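Local atomic coordinates of cellulose binding protein (Clavibacter michiganensis, PDB entry 4JJO), a protein that probably binds plant cell-wall polysaccharides such as cellulose through this expansin part of a larger cellulase, and is linked to wall loosening. Residues A[104-118]-A[185-199]. Sequence-based numbering, arbitrary orientation. Where two conformers were deposited one is given.
Sequences DPAGPTVAIRVKEGS and RMAPGEIQRTASRFY
Tyr199 lies flat against Asp104 in the interdomain linker of this expansin. Asp104 CB sits 3.6 Å from the centroid of the Tyr199 ring, 6° off its normal, a CH-pi contact, and the carboxylate stacks on the ring, planes 9° apart, while OD1 forms a salt bridge to Arg177. With CG wedged between backbone N and carbonyl carbon (chi1 46°), Tyr199 turns its ring face to Asp104 CB and its edge to Pro105 O, to which OH donates at 2.5 Å. Arg197, extended from CG to NE, has Thr109 CG2 over one guanidinium face and sends NH1 in plane to Gly107 O at 2.7 Å; water 1 bridges the same carbonyl to NH2.

Thr109 OG1 meets Thr194 O head-on at 2.6 Å, and Val110 O takes two donors, Thr194 N and, from above the carbonyl plane, Thr194 OG1 at 2.9 Å. That hydroxyl accepts from Ser196 N, an ST turn. Antiparallel pairing of Ile112 with Gln192 follows, adding 191-193 as an edge strand of the C-terminal beta-sandwich domain. Beyond it, Val114 packs CG1 on Met186 SD (4.0 Å), and water 4 accepts from Val114 N and Gln192 NE2 and donates to Ala187 O and Glu190 O.

Past the short strand, side-chain donors thus join backbone bonds such as Val110 N to Ser196 O, most reaching carbonyls of 105-110 while Thr109 returns one to the tail.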
loop_
_atom_site.group_PDB
_atom_site.type_symbol
_atom_site.label_atom_id
_atom_site.label_comp_id
_atom_site.label_asym_id
_atom_site.label_seq_id
_atom_site.Cartn_x
_atom_site.Cartn_y
_atom_site.Cartn_z
ATOM N N ASP A 104 -1.214 -3.247 -12.622
ATOM C CA ASP A 104 0.148 -3.768 -12.718
ATOM C C ASP A 104 1.179 -2.673 -12.957
ATOM O O ASP A 104 1.885 -2.695 -13.966
ATOM C CB ASP A 104 0.247 -4.815 -13.832
ATOM C CG ASP A 104 -0.618 -6.023 -13.567
ATOM O OD1 ASP A 104 -1.211 -6.088 -12.471
ATOM O OD2 ASP A 104 -0.700 -6.911 -14.442
ATOM N N PRO A 105 1.268 -1.709 -12.028
ATOM C CA PRO A 105 2.266 -0.637 -12.102
ATOM C C PRO A 105 3.688 -1.171 -11.983
ATOM O O PRO A 105 3.935 -2.097 -11.206
ATOM C CB PRO A 105 1.938 0.228 -10.880
ATOM C CG PRO A 105 1.277 -0.704 -9.932
ATOM C CD PRO A 105 0.459 -1.610 -10.801
ATOM N N ALA A 106 4.608 -0.593 -12.744
ATOM C CA ALA A 106 6.017 -0.923 -12.609
ATOM C C ALA A 106 6.466 -0.613 -11.188
ATOM O O ALA A 106 6.027 0.370 -10.586
ATOM C CB ALA A 106 6.842 -0.130 -13.600
ATOM N N GLY A 107 7.338 -1.459 -10.656
ATOM C CA GLY A 107 7.868 -1.259 -9.324
ATOM C C GLY A 107 8.818 -2.375 -8.941
ATOM O O GLY A 107 9.109 -3.257 -9.753
ATOM N N PRO A 108 9.318 -2.341 -7.696
ATOM C CA PRO A 108 10.251 -3.365 -7.218
ATOM C C PRO A 108 9.575 -4.704 -6.947
ATOM O O PRO A 108 8.363 -4.846 -7.099
ATOM C CB PRO A 108 10.810 -2.772 -5.918
ATOM C CG PRO A 108 9.876 -1.703 -5.519
ATOM C CD PRO A 108 9.097 -1.267 -6.714
ATOM N N THR A 109 10.379 -5.682 -6.554
ATOM C CA THR A 109 9.873 -7.002 -6.209
ATOM C C THR A 109 9.105 -6.935 -4.898
ATOM O O THR A 109 9.214 -5.963 -4.150
ATOM C CB THR A 109 11.016 -8.015 -6.059
ATOM O OG1 THR A 109 11.888 -7.601 -4.998
ATOM C CG2 THR A 109 11.804 -8.129 -7.360
ATOM N N VAL A 110 8.330 -7.976 -4.628
ATOM C CA VAL A 110 7.551 -8.060 -3.404
ATOM C C VAL A 110 8.470 -8.108 -2.189
ATOM O O VAL A 110 9.524 -8.741 -2.219
ATOM C CB VAL A 110 6.655 -9.313 -3.415
ATOM C CG1 VAL A 110 5.982 -9.512 -2.063
ATOM C CG2 VAL A 110 5.619 -9.209 -4.523
ATOM N N ALA A 111 8.071 -7.415 -1.129
ATOM C CA ALA A 111 8.785 -7.482 0.140
ATOM C C ALA A 111 7.793 -7.673 1.274
ATOM O O ALA A 111 6.611 -7.363 1.138
ATOM C CB ALA A 111 9.614 -6.227 0.360
ATOM N N ILE A 112 8.288 -8.190 2.391
ATOM C CA ILE A 112 7.469 -8.398 3.574
ATOM C C ILE A 112 8.141 -7.737 4.763
ATOM O O ILE A 112 9.335 -7.938 4.992
ATOM C CB ILE A 112 7.311 -9.897 3.889
ATOM C CG1 ILE A 112 6.608 -10.626 2.742
ATOM C CG2 ILE A 112 6.554 -10.098 5.197
ATOM C CD1 ILE A 112 5.251 -10.080 2.396
ATOM N N ARG A 113 7.384 -6.941 5.512
ATOM C CA ARG A 113 7.876 -6.412 6.775
ATOM C C ARG A 113 7.044 -6.958 7.922
ATOM O O ARG A 113 5.833 -6.735 7.991
ATOM C CB ARG A 113 7.853 -4.881 6.801
ATOM C CG ARG A 113 8.295 -4.314 8.145
ATOM C CD ARG A 113 8.553 -2.817 8.114
ATOM N NE ARG A 113 7.352 -2.046 7.802
ATOM C CZ ARG A 113 7.142 -0.790 8.187
ATOM N NH1 ARG A 113 8.046 -0.145 8.911
ATOM N NH2 ARG A 113 6.016 -0.176 7.850
ATOM N N VAL A 114 7.698 -7.689 8.814
ATOM C CA VAL A 114 7.048 -8.149 10.027
ATOM C C VAL A 114 6.897 -6.953 10.955
ATOM O O VAL A 114 7.837 -6.179 11.132
ATOM C CB VAL A 114 7.866 -9.244 10.729
ATOM C CG1 VAL A 114 7.184 -9.667 12.014
ATOM C CG2 VAL A 114 8.056 -10.438 9.808
ATOM N N LYS A 115 5.713 -6.795 11.535
ATOM C CA LYS A 115 5.447 -5.675 12.422
ATOM C C LYS A 115 6.284 -5.788 13.685
ATOM O O LYS A 115 6.493 -6.886 14.204
ATOM C CB LYS A 115 3.969 -5.637 12.807
ATOM C CG LYS A 115 3.570 -4.348 13.506
ATOM C CD LYS A 115 2.120 -4.356 13.949
ATOM C CE LYS A 115 1.736 -2.994 14.507
ATOM N NZ LYS A 115 0.395 -2.974 15.154
ATOM N N GLU A 116 6.767 -4.655 14.181
ATOM C CA GLU A 116 7.474 -4.602 15.453
ATOM C C GLU A 116 6.613 -5.269 16.519
ATOM O O GLU A 116 5.403 -5.042 16.555
ATOM C CB GLU A 116 7.738 -3.145 15.849
ATOM C CG GLU A 116 8.804 -2.429 15.023
ATOM C CD GLU A 116 8.272 -1.866 13.714
ATOM O OE1 GLU A 116 7.083 -2.086 13.393
ATOM O OE2 GLU A 116 9.049 -1.193 13.004
ATOM N N GLY A 117 7.224 -6.067 17.388
ATOM C CA GLY A 117 6.492 -6.724 18.455
ATOM C C GLY A 117 5.973 -8.106 18.107
ATOM O O GLY A 117 5.516 -8.838 18.986
ATOM N N SER A 118 6.032 -8.468 16.829
ATOM C CA SER A 118 5.539 -9.768 16.383
ATOM C C SER A 118 6.282 -10.919 17.053
ATOM O O SER A 118 7.459 -10.799 17.402
ATOM C CB SER A 118 5.672 -9.894 14.863
ATOM O OG SER A 118 4.843 -8.961 14.193
ATOM N N ARG A 185 12.008 -14.688 7.816
ATOM C CA ARG A 185 12.405 -14.759 9.214
ATOM C C ARG A 185 11.450 -13.977 10.099
ATOM O O ARG A 185 10.821 -13.017 9.656
ATOM C CB ARG A 185 13.826 -14.221 9.384
ATOM C CG ARG A 185 14.882 -15.107 8.744
ATOM C CD ARG A 185 16.247 -14.445 8.699
ATOM N NE ARG A 185 16.316 -13.407 7.673
ATOM C CZ ARG A 185 16.200 -12.101 7.896
ATOM N NH1 ARG A 185 16.277 -11.259 6.877
ATOM N NH2 ARG A 185 16.015 -11.626 9.122
ATOM N N MET A 186 11.337 -14.407 11.350
ATOM C CA MET A 186 10.625 -13.636 12.353
ATOM C C MET A 186 11.538 -12.491 12.756
ATOM O O MET A 186 12.204 -12.538 13.793
ATOM C CB MET A 186 10.279 -14.513 13.554
ATOM C CG MET A 186 9.623 -13.771 14.708
ATOM S SD MET A 186 8.137 -12.867 14.232
ATOM C CE MET A 186 7.153 -14.179 13.519
ATOM N N ALA A 187 11.569 -11.468 11.909
ATOM C CA ALA A 187 12.490 -10.353 12.063
ATOM C C ALA A 187 11.721 -9.035 12.092
ATOM O O ALA A 187 11.686 -8.301 11.102
ATOM C CB ALA A 187 13.487 -10.351 10.929
ATOM N N PRO A 188 11.103 -8.727 13.237
ATOM C CA PRO A 188 10.276 -7.528 13.387
ATOM C C PRO A 188 10.996 -6.250 12.963
ATOM O O PRO A 188 12.131 -6.004 13.379
ATOM C CB PRO A 188 9.974 -7.505 14.887
ATOM C CG PRO A 188 10.077 -8.919 15.308
ATOM C CD PRO A 188 11.177 -9.502 14.487
ATOM N N GLY A 189 10.334 -5.454 12.130
ATOM C CA GLY A 189 10.869 -4.179 11.692
ATOM C C GLY A 189 11.657 -4.236 10.397
ATOM O O GLY A 189 11.827 -3.219 9.725
ATOM N N GLU A 190 12.134 -5.422 10.040
ATOM C CA GLU A 190 12.983 -5.574 8.866
ATOM C C GLU A 190 12.174 -5.662 7.582
ATOM O O GLU A 190 11.181 -6.382 7.511
ATOM C CB GLU A 190 13.839 -6.828 9.000
ATOM C CG GLU A 190 14.863 -6.985 7.892
ATOM C CD GLU A 190 15.798 -8.151 8.121
ATOM O OE1 GLU A 190 15.879 -8.641 9.268
ATOM O OE2 GLU A 190 16.453 -8.584 7.150
ATOM N N ILE A 191 12.612 -4.928 6.563
ATOM C CA ILE A 191 12.052 -5.078 5.228
ATOM C C ILE A 191 12.766 -6.231 4.539
ATOM O O ILE A 191 13.932 -6.114 4.159
ATOM C CB ILE A 191 12.200 -3.796 4.389
ATOM C CG1 ILE A 191 11.438 -2.644 5.048
ATOM C CG2 ILE A 191 11.681 -4.028 2.978
ATOM C CD1 ILE A 191 11.721 -1.287 4.440
ATOM N N GLN A 192 12.056 -7.346 4.394
ATOM C CA GLN A 192 12.617 -8.547 3.788
ATOM C C GLN A 192 12.223 -8.635 2.324
ATOM O O GLN A 192 11.107 -9.031 1.990
ATOM C CB GLN A 192 12.137 -9.796 4.527
ATOM C CG GLN A 192 12.652 -9.908 5.950
ATOM C CD GLN A 192 12.222 -11.197 6.617
ATOM O OE1 GLN A 192 12.680 -12.281 6.253
ATOM N NE2 GLN A 192 11.327 -11.088 7.593
ATOM N N ARG A 193 13.156 -8.268 1.458
ATOM C CA ARG A 193 12.915 -8.263 0.023
ATOM C C ARG A 193 12.996 -9.673 -0.541
ATOM O O ARG A 193 13.824 -10.471 -0.109
ATOM C CB ARG A 193 13.934 -7.351 -0.657
ATOM C CG ARG A 193 13.932 -5.961 -0.062
ATOM C CD ARG A 193 14.889 -5.008 -0.728
ATOM N NE ARG A 193 14.489 -3.634 -0.443
ATOM C CZ ARG A 193 14.829 -2.955 0.648
ATOM N NH1 ARG A 193 15.602 -3.503 1.578
ATOM N NH2 ARG A 193 14.395 -1.714 0.807
ATOM N N THR A 194 12.122 -9.978 -1.497
ATOM C CA THR A 194 12.129 -11.281 -2.149
ATOM C C THR A 194 12.370 -11.134 -3.646
ATOM O O THR A 194 12.474 -10.025 -4.168
ATOM C CB THR A 194 10.801 -12.043 -1.945
ATOM O OG1 THR A 194 9.815 -11.570 -2.876
ATOM C CG2 THR A 194 10.291 -11.880 -0.522
ATOM N N ALA A 195 12.454 -12.269 -4.329
ATOM C CA ALA A 195 12.666 -12.287 -5.767
ATOM C C ALA A 195 11.338 -12.318 -6.517
ATOM O O ALA A 195 11.308 -12.239 -7.744
ATOM C CB ALA A 195 13.499 -13.492 -6.145
ATOM N N SER A 196 10.242 -12.425 -5.773
ATOM C CA SER A 196 8.935 -12.679 -6.372
ATOM C C SER A 196 8.246 -11.432 -6.918
ATOM O O SER A 196 8.384 -10.332 -6.382
ATOM C CB SER A 196 8.020 -13.373 -5.360
ATOM O OG SER A 196 8.488 -14.682 -5.090
ATOM N N ARG A 197 7.503 -11.638 -8.000
ATOM C CA ARG A 197 6.705 -10.598 -8.637
ATOM C C ARG A 197 5.368 -11.194 -9.053
ATOM O O ARG A 197 5.288 -12.375 -9.381
ATOM C CB ARG A 197 7.412 -10.064 -9.883
ATOM C CG ARG A 197 8.590 -9.147 -9.612
ATOM C CD ARG A 197 9.225 -8.691 -10.917
ATOM N NE ARG A 197 10.441 -7.914 -10.699
ATOM C CZ ARG A 197 10.467 -6.609 -10.446
ATOM N NH1 ARG A 197 9.340 -5.916 -10.371
ATOM N NH2 ARG A 197 11.628 -5.993 -10.263
ATOM N N PHE A 198 4.321 -10.375 -9.042
ATOM C CA PHE A 198 3.014 -10.802 -9.527
ATOM C C PHE A 198 2.939 -10.679 -11.043
ATOM O O PHE A 198 2.102 -11.312 -11.681
ATOM C CB PHE A 198 1.903 -9.970 -8.882
ATOM C CG PHE A 198 1.633 -10.330 -7.452
ATOM C CD1 PHE A 198 0.805 -11.395 -7.140
ATOM C CD2 PHE A 198 2.204 -9.607 -6.422
ATOM C CE1 PHE A 198 0.553 -11.732 -5.827
ATOM C CE2 PHE A 198 1.955 -9.941 -5.104
ATOM C CZ PHE A 198 1.128 -11.004 -4.809
ATOM N N TYR A 199 3.821 -9.859 -11.611
ATOM C CA TYR A 199 3.858 -9.624 -13.051
ATOM C C TYR A 199 5.252 -9.140 -13.450
ATOM O O TYR A 199 5.982 -8.600 -12.622
ATOM C CB TYR A 199 2.796 -8.596 -13.446
ATOM C CG TYR A 199 2.773 -7.380 -12.553
ATOM C CD1 TYR A 199 3.525 -6.256 -12.862
ATOM C CD2 TYR A 199 2.002 -7.357 -11.402
ATOM C CE1 TYR A 199 3.509 -5.144 -12.050
ATOM C CE2 TYR A 199 1.980 -6.249 -10.578
ATOM C CZ TYR A 199 2.735 -5.146 -10.908
ATOM O OH TYR A 199 2.716 -4.040 -10.094
HETATM O O HOH W 1 12.059 -3.266 -10.933
HETATM O O HOH W 2 5.316 -3.721 -7.791
HETATM O O HOH W 3 10.285 -0.858 10.329
HETATM O O HOH W 4 10.511 -8.495 8.707
#